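Local coordinates for glucose-binding protein (PDB 2B3F) that binds galactose or glucose and probably hands the sugar to a transport system as its solute-binding component, at residues L3-W8 and D278-P283; P15-L20 and V33-V38; Q26-V31 and W295-G300; A48-R53 and D58-F63. All blocks are in the same frame, centred on the assembly; numbering follows the deposited sequence.

In the fold
All four contacts lie in one alpha/beta part of this solute-binding protein, built on a mixed sheet. Contact 1 faces strand 2-7 with strand 272-280 across strand 62-66. Contact 2, its centre about 10 Å from that of contact 1, sets helix 15-27 against strand 32-37; contact 4, about 9 Å from contact 1 between centres, joins helix 44-55 to strand 62-66. Both are nested in the chain loop that contact 1 closes. Contact 3 uses the end of helix 15-27 and crosses contact 1 along the chain, pairing residues 264 apart. Helices 15-27 and 289-299 meet on the sheet around Trp295, while the binding-site end of contact 1 supplies Trp8 and Asp278 to the galactose.

Contact 1: L3-W8 and D278-P283; sequences LEIFSW and DSFGLP. With GAL (beta-D-galactopyranose), chain G.
Ile5 and Phe280 meet inside the alpha/beta core of this periplasmic-binding-protein fold, on strands 2-7 and 272-280, which run in roughly opposite directions with strand 62-66 between them. The tight part is mainly apolar. Ile5 CG2 reaches the rim atom CE1 of Phe280 at 3.9 Å, the two side chains crossing at about a right angle, and the same CE1 lies 3.9 Å from Phe6 O. Phe280 CG lies anti to its carbonyl carbon (chi1 -73°), which brings the ring up to Ile5; it also makes an edge-to-face pair with Trp295. Toward the binding site the fit is looser: Trp8 CZ2 and Asp278 OD1 come no nearer than 4.5 Å, and beta-D-galactopyranose joins them instead. Sugar C1 lies in the plane of the Trp8 indole, at its edge, and NE1 donates a nearly straight bond (167°) to O5. Asp278 grips two neighbouring hydroxyls with one carboxylate: sugar O2 donates to OD1 at 2.6 Å and sugar O3 to OD2 at 2.6 Å.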
loop_
_atom_site.group_PDB
_atom_site.type_symbol
_atom_site.label_atom_id
_atom_site.label_comp_id
_atom_site.label_asym_id
_atom_site.label_seq_id
_atom_site.Cartn_x
_atom_site.Cartn_y
_atom_site.Cartn_z
ATOM N N LEU A 3 -24.949 -5.322 -7.764
ATOM C CA LEU A 3 -23.575 -5.685 -7.455
ATOM C C LEU A 3 -23.074 -4.726 -6.382
ATOM O O LEU A 3 -23.061 -3.525 -6.592
ATOM C CB LEU A 3 -22.681 -5.584 -8.673
ATOM C CG LEU A 3 -21.186 -5.786 -8.366
ATOM C CD1 LEU A 3 -20.860 -7.233 -8.009
ATOM C CD2 LEU A 3 -20.343 -5.303 -9.536
ATOM N N GLU A 4 -22.666 -5.285 -5.251
ATOM C CA GLU A 4 -22.183 -4.498 -4.116
ATOM C C GLU A 4 -20.664 -4.681 -4.003
ATOM O O GLU A 4 -20.188 -5.761 -3.687
ATOM C CB GLU A 4 -22.863 -4.929 -2.829
ATOM C CG GLU A 4 -22.442 -4.081 -1.645
ATOM C CD GLU A 4 -23.033 -4.548 -0.349
ATOM O OE1 GLU A 4 -23.217 -5.773 -0.177
ATOM O OE2 GLU A 4 -23.283 -3.687 0.524
ATOM N N ILE A 5 -19.944 -3.594 -4.245
ATOM C CA ILE A 5 -18.481 -3.579 -4.258
ATOM C C ILE A 5 -18.023 -2.862 -2.999
ATOM O O ILE A 5 -18.345 -1.696 -2.815
ATOM C CB ILE A 5 -17.930 -2.799 -5.444
ATOM C CG1 ILE A 5 -18.376 -3.421 -6.788
ATOM C CG2 ILE A 5 -16.411 -2.764 -5.397
ATOM C CD1 ILE A 5 -18.162 -2.519 -7.956
ATOM N N PHE A 6 -17.247 -3.566 -2.185
ATOM C CA PHE A 6 -16.782 -3.066 -0.891
ATOM C C PHE A 6 -15.305 -2.669 -1.021
ATOM O O PHE A 6 -14.483 -3.423 -1.532
ATOM C CB PHE A 6 -17.008 -4.158 0.152
ATOM C CG PHE A 6 -16.730 -3.747 1.586
ATOM C CD1 PHE A 6 -17.782 -3.517 2.464
ATOM C CD2 PHE A 6 -15.427 -3.672 2.068
ATOM C CE1 PHE A 6 -17.543 -3.160 3.805
ATOM C CE2 PHE A 6 -15.191 -3.336 3.419
ATOM C CZ PHE A 6 -16.259 -3.085 4.265
ATOM N N SER A 7 -14.959 -1.461 -0.584
ATOM C CA SER A 7 -13.590 -0.967 -0.697
ATOM C C SER A 7 -13.400 0.206 0.269
ATOM O O SER A 7 -14.348 0.625 0.953
ATOM C CB SER A 7 -13.275 -0.495 -2.129
ATOM O OG SER A 7 -13.798 0.806 -2.402
ATOM N N TRP A 8 -12.185 0.732 0.288
ATOM C CA TRP A 8 -11.935 1.996 0.996
ATOM C C TRP A 8 -11.585 3.139 0.069
ATOM O O TRP A 8 -10.962 4.142 0.481
ATOM C CB TRP A 8 -10.920 1.804 2.127
ATOM C CG TRP A 8 -9.543 1.395 1.820
ATOM C CD1 TRP A 8 -8.461 2.203 1.594
ATOM C CD2 TRP A 8 -9.035 0.055 1.848
ATOM N NE1 TRP A 8 -7.309 1.446 1.450
ATOM C CE2 TRP A 8 -7.641 0.124 1.612
ATOM C CE3 TRP A 8 -9.624 -1.199 2.045
ATOM C CZ2 TRP A 8 -6.836 -1.021 1.558
ATOM C CZ3 TRP A 8 -8.832 -2.317 1.989
ATOM C CH2 TRP A 8 -7.460 -2.225 1.750
ATOM N N ASP A 278 -3.751 -4.405 -4.610
ATOM C CA ASP A 278 -5.169 -4.416 -4.366
ATOM C C ASP A 278 -5.788 -5.493 -5.250
ATOM O O ASP A 278 -5.460 -5.570 -6.430
ATOM C CB ASP A 278 -5.771 -3.052 -4.696
ATOM C CG ASP A 278 -5.269 -1.944 -3.750
ATOM O OD1 ASP A 278 -5.386 -2.164 -2.523
ATOM O OD2 ASP A 278 -4.773 -0.911 -4.244
ATOM N N SER A 279 -6.647 -6.310 -4.662
ATOM C CA SER A 279 -7.280 -7.430 -5.346
ATOM C C SER A 279 -8.734 -7.573 -4.905
ATOM O O SER A 279 -9.147 -7.022 -3.879
ATOM C CB SER A 279 -6.456 -8.711 -5.094
ATOM O OG SER A 279 -6.643 -9.248 -3.810
ATOM N N PHE A 280 -9.512 -8.322 -5.694
ATOM C CA PHE A 280 -10.897 -8.628 -5.375
ATOM C C PHE A 280 -11.110 -10.129 -5.496
ATOM O O PHE A 280 -10.606 -10.732 -6.438
ATOM C CB PHE A 280 -11.848 -7.918 -6.333
ATOM C CG PHE A 280 -11.947 -6.432 -6.091
ATOM C CD1 PHE A 280 -12.882 -5.920 -5.193
ATOM C CD2 PHE A 280 -11.113 -5.559 -6.765
ATOM C CE1 PHE A 280 -12.967 -4.537 -4.964
ATOM C CE2 PHE A 280 -11.195 -4.182 -6.551
ATOM C CZ PHE A 280 -12.133 -3.682 -5.627
ATOM N N GLY A 281 -11.883 -10.689 -4.572
ATOM C CA GLY A 281 -12.276 -12.086 -4.649
ATOM C C GLY A 281 -13.768 -12.289 -4.658
ATOM O O GLY A 281 -14.547 -11.360 -4.893
ATOM N N LEU A 282 -14.159 -13.523 -4.366
ATOM C CA LEU A 282 -15.545 -13.937 -4.419
ATOM C C LEU A 282 -15.926 -14.596 -3.101
ATOM O O LEU A 282 -15.661 -15.778 -2.894
ATOM C CB LEU A 282 -15.753 -14.897 -5.593
ATOM C CG LEU A 282 -17.206 -15.335 -5.845
ATOM C CD1 LEU A 282 -18.063 -14.138 -6.200
ATOM C CD2 LEU A 282 -17.262 -16.345 -6.972
ATOM N N PRO A 283 -16.536 -13.831 -2.182
ATOM C CA PRO A 283 -16.988 -14.424 -0.924
ATOM C C PRO A 283 -18.047 -15.492 -1.150
ATOM O O PRO A 283 -18.946 -15.291 -1.964
ATOM C CB PRO A 283 -17.612 -13.232 -0.170
ATOM C CG PRO A 283 -17.094 -12.019 -0.848
ATOM C CD PRO A 283 -16.814 -12.387 -2.257
HETATM C C1 GAL G . -3.552 0.993 0.590
HETATM C C2 GAL G . -4.326 0.548 -0.658
HETATM C C3 GAL G . -4.343 1.626 -1.732
HETATM C C4 GAL G . -4.813 2.966 -1.163
HETATM C C5 GAL G . -4.032 3.249 0.144
HETATM C C6 GAL G . -4.414 4.563 0.846
HETATM O O1 GAL G . -3.603 0.023 1.592
HETATM O O2 GAL G . -3.760 -0.679 -1.146
HETATM O O3 GAL G . -5.197 1.239 -2.799
HETATM O O4 GAL G . -6.198 2.874 -0.958
HETATM O O5 GAL G . -4.161 2.197 1.070
HETATM O O6 GAL G . -5.676 4.459 1.433
#

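Contact 2: P15-L20 and V33-V38; sequences PALEAL and VINATV
Leu17 of helix 15-27 and Asn35 of strand 32-37 reach for each other from opposite directions, Leu17 CA and Asn35 CA being 9.0 Å apart. Both side chains are extended. Leu17 has CG opposite its backbone N (chi1 176°), and its second torsion leaves CD2 as the branch that projects farthest; this methyl touches Asn35 OD1 at 3.4 Å and ND2 at 3.9 Å. The amide of Asn35 is turned with OD1 eclipsing CA (chi2 -2°), which sends ND2 outward, toward Glu18. Direct contact there is slight, Glu18 CG being 4.4 Å from Asn35 ND2. A water does the bridging: it accepts from Asn35 ND2 at 3.1 Å and donates to Glu18 OE2 at 2.9 Å. The amide thus has a methyl against it and a water-linked carboxylate beyond its nitrogen, with Ile21 of the same helix packing on Asn35 as well. Leu17 lies deeper, against Ser7 of strand 2-7 and about 4 Å from the side chain of the galactose-binding Trp9. Strand 2-7, helix 15-27 and strand 32-37 form a beta-alpha-beta crossover between neighbouring parallel strands, and this contact lays the helix on the second of those strands.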
loop_
_atom_site.group_PDB
_atom_site.type_symbol
_atom_site.label_atom_id
_atom_site.label_comp_id
_atom_site.label_asym_id
_atom_site.label_seq_id
_atom_site.Cartn_x
_atom_site.Cartn_y
_atom_site.Cartn_z
ATOM N N PRO A 15 -11.687 8.137 -7.944
ATOM C CA PRO A 15 -11.710 8.238 -9.430
ATOM C C PRO A 15 -11.436 6.948 -10.205
ATOM O O PRO A 15 -12.193 6.607 -11.121
ATOM C CB PRO A 15 -10.643 9.286 -9.723
ATOM C CG PRO A 15 -10.748 10.222 -8.532
ATOM C CD PRO A 15 -10.982 9.302 -7.354
ATOM N N ALA A 16 -10.379 6.237 -9.834
ATOM C CA ALA A 16 -10.041 4.988 -10.530
ATOM C C ALA A 16 -11.161 3.946 -10.428
ATOM O O ALA A 16 -11.564 3.364 -11.424
ATOM C CB ALA A 16 -8.716 4.431 -10.012
ATOM N N LEU A 17 -11.670 3.705 -9.222
ATOM C CA LEU A 17 -12.785 2.802 -9.041
ATOM C C LEU A 17 -14.022 3.240 -9.835
ATOM O O LEU A 17 -14.740 2.409 -10.404
ATOM C CB LEU A 17 -13.153 2.711 -7.559
ATOM C CG LEU A 17 -14.382 1.876 -7.232
ATOM C CD1 LEU A 17 -14.167 0.408 -7.607
ATOM C CD2 LEU A 17 -14.726 2.000 -5.779
ATOM N N GLU A 18 -14.295 4.544 -9.821
ATOM C CA GLU A 18 -15.488 5.069 -10.465
ATOM C C GLU A 18 -15.418 4.841 -11.977
ATOM O O GLU A 18 -16.433 4.498 -12.600
ATOM C CB GLU A 18 -15.673 6.543 -10.089
ATOM C CG GLU A 18 -16.166 6.676 -8.654
ATOM C CD GLU A 18 -15.734 7.953 -7.950
ATOM O OE1 GLU A 18 -15.380 8.940 -8.648
ATOM O OE2 GLU A 18 -15.740 7.952 -6.671
ATOM N N ALA A 19 -14.211 4.963 -12.529
ATOM C CA ALA A 19 -13.957 4.684 -13.948
ATOM C C ALA A 19 -14.215 3.205 -14.254
ATOM O O ALA A 19 -14.827 2.875 -15.280
ATOM C CB ALA A 19 -12.546 5.066 -14.314
ATOM N N LEU A 20 -13.763 2.307 -13.377
ATOM C CA LEU A 20 -14.071 0.877 -13.546
ATOM C C LEU A 20 -15.558 0.591 -13.483
ATOM O O LEU A 20 -16.066 -0.240 -14.239
ATOM C CB LEU A 20 -13.377 0.028 -12.483
ATOM C CG LEU A 20 -11.902 -0.164 -12.719
ATOM C CD1 LEU A 20 -11.272 -0.811 -11.486
ATOM C CD2 LEU A 20 -11.631 -1.030 -13.976
ATOM N N VAL A 33 -25.093 -0.868 -9.441
ATOM C CA VAL A 33 -23.834 -1.034 -8.714
ATOM C C VAL A 33 -23.838 -0.193 -7.450
ATOM O O VAL A 33 -23.992 1.039 -7.511
ATOM C CB VAL A 33 -22.636 -0.647 -9.582
ATOM C CG1 VAL A 33 -21.325 -0.851 -8.815
ATOM C CG2 VAL A 33 -22.638 -1.456 -10.882
ATOM N N ILE A 34 -23.712 -0.879 -6.314
ATOM C CA ILE A 34 -23.632 -0.251 -5.001
ATOM C C ILE A 34 -22.143 -0.081 -4.675
ATOM O O ILE A 34 -21.429 -1.050 -4.515
ATOM C CB ILE A 34 -24.354 -1.066 -3.913
ATOM C CG1 ILE A 34 -25.836 -1.205 -4.254
ATOM C CG2 ILE A 34 -24.252 -0.388 -2.561
ATOM C CD1 ILE A 34 -26.196 -2.466 -4.887
ATOM N N ASN A 35 -21.704 1.172 -4.631
ATOM C CA ASN A 35 -20.325 1.514 -4.333
ATOM C C ASN A 35 -20.220 1.673 -2.820
ATOM O O ASN A 35 -20.436 2.754 -2.283
ATOM C CB ASN A 35 -19.918 2.781 -5.071
ATOM C CG ASN A 35 -18.433 3.106 -4.897
ATOM O OD1 ASN A 35 -17.720 2.392 -4.199
ATOM N ND2 ASN A 35 -17.970 4.171 -5.535
ATOM N N ALA A 36 -19.905 0.572 -2.148
ATOM C CA ALA A 36 -19.920 0.495 -0.680
ATOM C C ALA A 36 -18.535 0.789 -0.118
ATOM O O ALA A 36 -17.810 -0.121 0.259
ATOM C CB ALA A 36 -20.390 -0.865 -0.246
ATOM N N THR A 37 -18.175 2.068 -0.068
ATOM C CA THR A 37 -16.901 2.482 0.504
ATOM C C THR A 37 -16.981 2.679 2.023
ATOM O O THR A 37 -17.985 3.177 2.554
ATOM C CB THR A 37 -16.418 3.783 -0.111
ATOM O OG1 THR A 37 -17.479 4.752 -0.049
ATOM C CG2 THR A 37 -15.994 3.560 -1.565
ATOM N N VAL A 38 -15.929 2.253 2.704
ATOM C CA VAL A 38 -15.733 2.532 4.129
ATOM C C VAL A 38 -14.560 3.480 4.194
ATOM O O VAL A 38 -13.445 3.121 3.859
ATOM C CB VAL A 38 -15.469 1.272 4.970
ATOM C CG1 VAL A 38 -15.181 1.644 6.419
ATOM C CG2 VAL A 38 -16.649 0.334 4.884
HETATM O O HOH W 1 -15.756 6.063 -4.488
#

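Contact 3: Q26-V31 and W295-G300; sequences QKYPGV and WLRLVG
Lys27 and Tyr28, at the C-terminal end of helix 15-27, face the last turn of helix 289-299. Tyr28 is the first residue to leave helical backbone angles, and from it a type I beta turn runs to Val31, closed by Val31 N to Tyr28 O at 3.1 Å. Opposite, Gly300 N still donates to Leu296 O at 2.9 Å. The backbones stay well apart, Lys27 CA to Leu298 CA being 9.6 Å, so side chains alone span the gap. Lys27 runs straight until its last torsion, where a bend (chi4 -87°) turns NZ aside to a salt bridge with Glu303; the methylene CE, just before the bend, lies 4.1 Å from Leu298 CD1. Back at its root, Lys27 CB sits 3.7 Å above one face of the Tyr28 ring, toward the rim. The phenol reaches Arg297 with its oxygen: OH stands 3.6 Å from NH1, a near approach without a hydrogen bond, with ring and guanidinium planes 67° apart. Stronger partners hold that guanidinium, Glu91 at NE and Asn294 at NH1. Leu298 meanwhile packs on Leu23 and Tyr24. Helices 15-27 and 289-299 pack against each other, with Leu17 and Trp295 touching strand 2-7, the helix-on-sheet layering of an alpha/beta domain in a bacterial solute-binding protein.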
loop_
_atom_site.group_PDB
_atom_site.type_symbol
_atom_site.label_atom_id
_atom_site.label_comp_id
_atom_site.label_asym_id
_atom_site.label_seq_id
_atom_site.Cartn_x
_atom_site.Cartn_y
_atom_site.Cartn_z
ATOM N N GLN A 26 -21.424 -0.002 -18.627
ATOM C CA GLN A 26 -21.524 -0.075 -20.097
ATOM C C GLN A 26 -21.730 -1.521 -20.555
ATOM O O GLN A 26 -22.563 -1.806 -21.434
ATOM C CB GLN A 26 -20.251 0.445 -20.764
ATOM C CG GLN A 26 -20.091 1.943 -20.737
ATOM C CD GLN A 26 -18.941 2.414 -21.613
ATOM O OE1 GLN A 26 -19.027 2.372 -22.857
ATOM N NE2 GLN A 26 -17.850 2.865 -20.977
ATOM N N LYS A 27 -20.961 -2.435 -19.970
ATOM C CA LYS A 27 -21.000 -3.827 -20.379
ATOM C C LYS A 27 -22.245 -4.509 -19.854
ATOM O O LYS A 27 -22.754 -5.430 -20.485
ATOM C CB LYS A 27 -19.766 -4.584 -19.873
ATOM C CG LYS A 27 -18.465 -4.085 -20.456
ATOM C CD LYS A 27 -17.264 -4.749 -19.783
ATOM C CE LYS A 27 -15.939 -4.271 -20.388
ATOM N NZ LYS A 27 -15.542 -5.087 -21.580
ATOM N N TYR A 28 -22.722 -4.083 -18.692
ATOM C CA TYR A 28 -23.808 -4.761 -18.020
ATOM C C TYR A 28 -24.827 -3.738 -17.571
ATOM O O TYR A 28 -24.935 -3.458 -16.383
ATOM C CB TYR A 28 -23.286 -5.569 -16.822
ATOM C CG TYR A 28 -22.164 -6.509 -17.184
ATOM C CD1 TYR A 28 -22.388 -7.612 -18.007
ATOM C CD2 TYR A 28 -20.866 -6.290 -16.721
ATOM C CE1 TYR A 28 -21.368 -8.460 -18.346
ATOM C CE2 TYR A 28 -19.835 -7.150 -17.051
ATOM C CZ TYR A 28 -20.087 -8.232 -17.871
ATOM O OH TYR A 28 -19.059 -9.085 -18.213
ATOM N N PRO A 29 -25.576 -3.167 -18.526
ATOM C CA PRO A 29 -26.536 -2.103 -18.217
ATOM C C PRO A 29 -27.647 -2.512 -17.255
ATOM O O PRO A 29 -28.232 -1.653 -16.579
ATOM C CB PRO A 29 -27.095 -1.704 -19.598
ATOM C CG PRO A 29 -26.768 -2.827 -20.504
ATOM C CD PRO A 29 -25.516 -3.463 -19.970
ATOM N N GLY A 30 -27.925 -3.797 -17.156
ATOM C CA GLY A 30 -28.896 -4.273 -16.178
ATOM C C GLY A 30 -28.567 -4.043 -14.707
ATOM O O GLY A 30 -29.473 -3.919 -13.874
ATOM N N VAL A 31 -27.277 -3.971 -14.378
ATOM C CA VAL A 31 -26.844 -4.072 -12.975
ATOM C C VAL A 31 -26.799 -2.712 -12.281
ATOM O O VAL A 31 -26.166 -1.781 -12.779
ATOM C CB VAL A 31 -25.438 -4.718 -12.859
ATOM C CG1 VAL A 31 -25.082 -4.943 -11.390
ATOM C CG2 VAL A 31 -25.368 -6.029 -13.629
ATOM N N TRP A 295 -17.454 -8.858 -12.527
ATOM C CA TRP A 295 -16.583 -7.800 -12.029
ATOM C C TRP A 295 -15.130 -8.294 -11.984
ATOM O O TRP A 295 -14.223 -7.599 -12.421
ATOM C CB TRP A 295 -17.074 -7.319 -10.649
ATOM C CG TRP A 295 -16.148 -6.376 -9.933
ATOM C CD1 TRP A 295 -15.327 -6.687 -8.902
ATOM C CD2 TRP A 295 -15.948 -4.979 -10.198
ATOM N NE1 TRP A 295 -14.634 -5.579 -8.493
ATOM C CE2 TRP A 295 -14.983 -4.517 -9.274
ATOM C CE3 TRP A 295 -16.493 -4.074 -11.111
ATOM C CZ2 TRP A 295 -14.563 -3.188 -9.231
ATOM C CZ3 TRP A 295 -16.057 -2.766 -11.092
ATOM C CH2 TRP A 295 -15.108 -2.326 -10.138
ATOM N N LEU A 296 -14.912 -9.497 -11.462
ATOM C CA LEU A 296 -13.554 -10.077 -11.426
ATOM C C LEU A 296 -12.929 -10.164 -12.822
ATOM O O LEU A 296 -11.743 -9.859 -13.021
ATOM C CB LEU A 296 -13.570 -11.461 -10.762
ATOM C CG LEU A 296 -14.082 -11.532 -9.323
ATOM C CD1 LEU A 296 -13.955 -12.937 -8.782
ATOM C CD2 LEU A 296 -13.340 -10.515 -8.427
ATOM N N ARG A 297 -13.735 -10.573 -13.807
ATOM C CA ARG A 297 -13.237 -10.675 -15.175
ATOM C C ARG A 297 -12.817 -9.317 -15.708
ATOM O O ARG A 297 -11.818 -9.199 -16.419
ATOM C CB ARG A 297 -14.291 -11.321 -16.084
ATOM C CG ARG A 297 -14.597 -12.771 -15.707
ATOM C CD ARG A 297 -15.717 -13.363 -16.554
ATOM N NE ARG A 297 -15.392 -13.172 -17.968
ATOM C CZ ARG A 297 -16.191 -12.627 -18.883
ATOM N NH1 ARG A 297 -17.431 -12.243 -18.581
ATOM N NH2 ARG A 297 -15.751 -12.503 -20.137
ATOM N N LEU A 298 -13.562 -8.277 -15.332
ATOM C CA LEU A 298 -13.206 -6.919 -15.707
ATOM C C LEU A 298 -11.933 -6.419 -15.021
ATOM O O LEU A 298 -11.027 -5.898 -15.660
ATOM C CB LEU A 298 -14.369 -5.957 -15.419
ATOM C CG LEU A 298 -14.045 -4.469 -15.579
ATOM C CD1 LEU A 298 -13.642 -4.138 -16.979
ATOM C CD2 LEU A 298 -15.234 -3.612 -15.149
ATOM N N VAL A 299 -11.870 -6.557 -13.700
ATOM C CA VAL A 299 -10.697 -6.025 -12.980
ATOM C C VAL A 299 -9.422 -6.803 -13.318
ATOM O O VAL A 299 -8.336 -6.267 -13.208
ATOM C CB VAL A 299 -10.912 -5.917 -11.429
ATOM C CG1 VAL A 299 -12.185 -5.118 -11.108
ATOM C CG2 VAL A 299 -10.949 -7.232 -10.796
ATOM N N GLY A 300 -9.567 -8.049 -13.763
ATOM C CA GLY A 300 -8.432 -8.846 -14.247
ATOM C C GLY A 300 -8.006 -8.618 -15.701
ATOM O O GLY A 300 -7.011 -9.197 -16.154
#

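Contact 4: A48-R53 and D58-F63; sequences AVLKTR and DPPDTF
Arg53, near the end of helix 44-55, wraps its side chain around the carbonyl of Asp58. CB starts 3.4 Å from Asp58 O, and CG and CD skirt the same oxygen a little farther off. A bend at chi3 (64°) then brings the guanidinium round. NE donates to Asp58 O at 2.9 Å, nearly in line with the carbonyl bond although the oxygen is tilted somewhat out of the guanidinium plane, and NH2 adds a weak bond to that oxygen. NH2 also makes a long salt bridge to Asp58 OD1 at 3.7 Å, the guanidinium and the Asp58 carboxylate planes being 44° apart, and a salt bridge to Glu4 OE1 of strand 2-7. NH1 comes within 4.1 Å of Pro60 CB, while Pro60 N lies over one face of the group. The backbone joins in, Asp58 N donating to Arg53 O at 2.8 Å (N-H...O 160°). Here the chain turns from helix 44-55 into strand 62-66, closing the crossover that begins at strand 32-37 and places strand 62-66 parallel to strand 2-7. One turn back along the helix, Leu50 supplies the apolar half of the contact. Its CD1 meets Pro60 CD at 3.9 Å. Its CD2 rests on the face of the Phe63 ring, a CH-pi contact 3.7 Å from the centroid and displaced toward CD1 and CE1.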
loop_
_atom_site.group_PDB
_atom_site.type_symbol
_atom_site.label_atom_id
_atom_site.label_comp_id
_atom_site.label_asym_id
_atom_site.label_seq_id
_atom_site.Cartn_x
_atom_site.Cartn_y
_atom_site.Cartn_z
ATOM N N ALA A 48 -12.415 -3.401 9.806
ATOM C CA ALA A 48 -13.306 -3.549 10.938
ATOM C C ALA A 48 -14.764 -3.723 10.512
ATOM O O ALA A 48 -15.486 -4.555 11.072
ATOM C CB ALA A 48 -13.163 -2.355 11.885
ATOM N N VAL A 49 -15.209 -2.939 9.540
ATOM C CA VAL A 49 -16.588 -3.043 9.067
ATOM C C VAL A 49 -16.793 -4.384 8.325
ATOM O O VAL A 49 -17.815 -5.062 8.501
ATOM C CB VAL A 49 -16.943 -1.866 8.173
ATOM C CG1 VAL A 49 -18.299 -2.071 7.519
ATOM C CG2 VAL A 49 -16.885 -0.570 9.009
ATOM N N LEU A 50 -15.807 -4.778 7.529
ATOM C CA LEU A 50 -15.901 -6.060 6.818
ATOM C C LEU A 50 -16.023 -7.203 7.805
ATOM O O LEU A 50 -16.829 -8.115 7.606
ATOM C CB LEU A 50 -14.690 -6.281 5.917
ATOM C CG LEU A 50 -14.724 -7.566 5.070
ATOM C CD1 LEU A 50 -15.883 -7.530 4.118
ATOM C CD2 LEU A 50 -13.437 -7.694 4.317
ATOM N N LYS A 51 -15.230 -7.151 8.870
ATOM C CA LYS A 51 -15.287 -8.171 9.920
ATOM C C LYS A 51 -16.710 -8.335 10.487
ATOM O O LYS A 51 -17.215 -9.449 10.605
ATOM C CB LYS A 51 -14.291 -7.847 11.017
ATOM C CG LYS A 51 -14.222 -8.871 12.109
ATOM C CD LYS A 51 -12.944 -8.696 12.902
ATOM C CE LYS A 51 -13.108 -9.173 14.334
ATOM N NZ LYS A 51 -11.818 -8.971 15.107
ATOM N N THR A 52 -17.370 -7.219 10.784
ATOM C CA THR A 52 -18.747 -7.243 11.257
ATOM C C THR A 52 -19.678 -7.906 10.231
ATOM O O THR A 52 -20.514 -8.733 10.576
ATOM C CB THR A 52 -19.231 -5.799 11.524
ATOM O OG1 THR A 52 -18.349 -5.194 12.477
ATOM C CG2 THR A 52 -20.671 -5.792 12.048
ATOM N N ARG A 53 -19.520 -7.536 8.968
ATOM C CA ARG A 53 -20.351 -8.090 7.898
ATOM C C ARG A 53 -20.120 -9.569 7.682
ATOM O O ARG A 53 -21.072 -10.350 7.624
ATOM C CB ARG A 53 -20.105 -7.351 6.591
ATOM C CG ARG A 53 -20.708 -5.991 6.622
ATOM C CD ARG A 53 -20.838 -5.415 5.283
ATOM N NE ARG A 53 -21.761 -6.188 4.463
ATOM C CZ ARG A 53 -22.183 -5.786 3.276
ATOM N NH1 ARG A 53 -21.780 -4.627 2.795
ATOM N NH2 ARG A 53 -23.005 -6.557 2.579
ATOM N N ASP A 58 -23.191 -11.663 6.332
ATOM C CA ASP A 58 -23.688 -10.722 5.338
ATOM C C ASP A 58 -22.535 -10.203 4.465
ATOM O O ASP A 58 -22.227 -9.007 4.460
ATOM C CB ASP A 58 -24.419 -9.566 6.039
ATOM C CG ASP A 58 -25.116 -8.629 5.066
ATOM O OD1 ASP A 58 -25.429 -9.038 3.923
ATOM O OD2 ASP A 58 -25.335 -7.465 5.451
ATOM N N PRO A 59 -21.905 -11.104 3.697
ATOM C CA PRO A 59 -20.798 -10.676 2.849
ATOM C C PRO A 59 -21.224 -9.734 1.729
ATOM O O PRO A 59 -22.334 -9.875 1.185
ATOM C CB PRO A 59 -20.302 -11.990 2.219
ATOM C CG PRO A 59 -21.455 -12.886 2.265
ATOM C CD PRO A 59 -22.188 -12.541 3.537
ATOM N N PRO A 60 -20.344 -8.793 1.357
ATOM C CA PRO A 60 -20.605 -8.037 0.155
ATOM C C PRO A 60 -20.348 -8.966 -1.039
ATOM O O PRO A 60 -19.868 -10.078 -0.855
ATOM C CB PRO A 60 -19.573 -6.908 0.221
ATOM C CG PRO A 60 -18.449 -7.501 0.949
ATOM C CD PRO A 60 -19.046 -8.426 1.960
ATOM N N ASP A 61 -20.667 -8.526 -2.249
ATOM C CA ASP A 61 -20.426 -9.376 -3.423
ATOM C C ASP A 61 -18.938 -9.582 -3.703
ATOM O O ASP A 61 -18.527 -10.610 -4.222
ATOM C CB ASP A 61 -21.147 -8.820 -4.639
ATOM C CG ASP A 61 -22.648 -8.921 -4.492
ATOM O OD1 ASP A 61 -23.102 -9.924 -3.895
ATOM O OD2 ASP A 61 -23.364 -7.996 -4.939
ATOM N N THR A 62 -18.137 -8.584 -3.344
ATOM C CA THR A 62 -16.698 -8.631 -3.505
ATOM C C THR A 62 -16.126 -7.517 -2.630
ATOM O O THR A 62 -16.817 -6.517 -2.344
ATOM C CB THR A 62 -16.277 -8.441 -4.982
ATOM O OG1 THR A 62 -14.869 -8.667 -5.130
ATOM C CG2 THR A 62 -16.654 -7.042 -5.514
ATOM N N PHE A 63 -14.890 -7.703 -2.183
ATOM C CA PHE A 63 -14.257 -6.679 -1.341
ATOM C C PHE A 63 -12.785 -6.494 -1.677
ATOM O O PHE A 63 -12.052 -7.444 -2.033
ATOM C CB PHE A 63 -14.462 -6.958 0.148
ATOM C CG PHE A 63 -13.881 -8.264 0.623
ATOM C CD1 PHE A 63 -12.533 -8.383 0.958
ATOM C CD2 PHE A 63 -14.711 -9.363 0.807
ATOM C CE1 PHE A 63 -12.010 -9.590 1.419
ATOM C CE2 PHE A 63 -14.202 -10.563 1.278
ATOM C CZ PHE A 63 -12.852 -10.682 1.595
#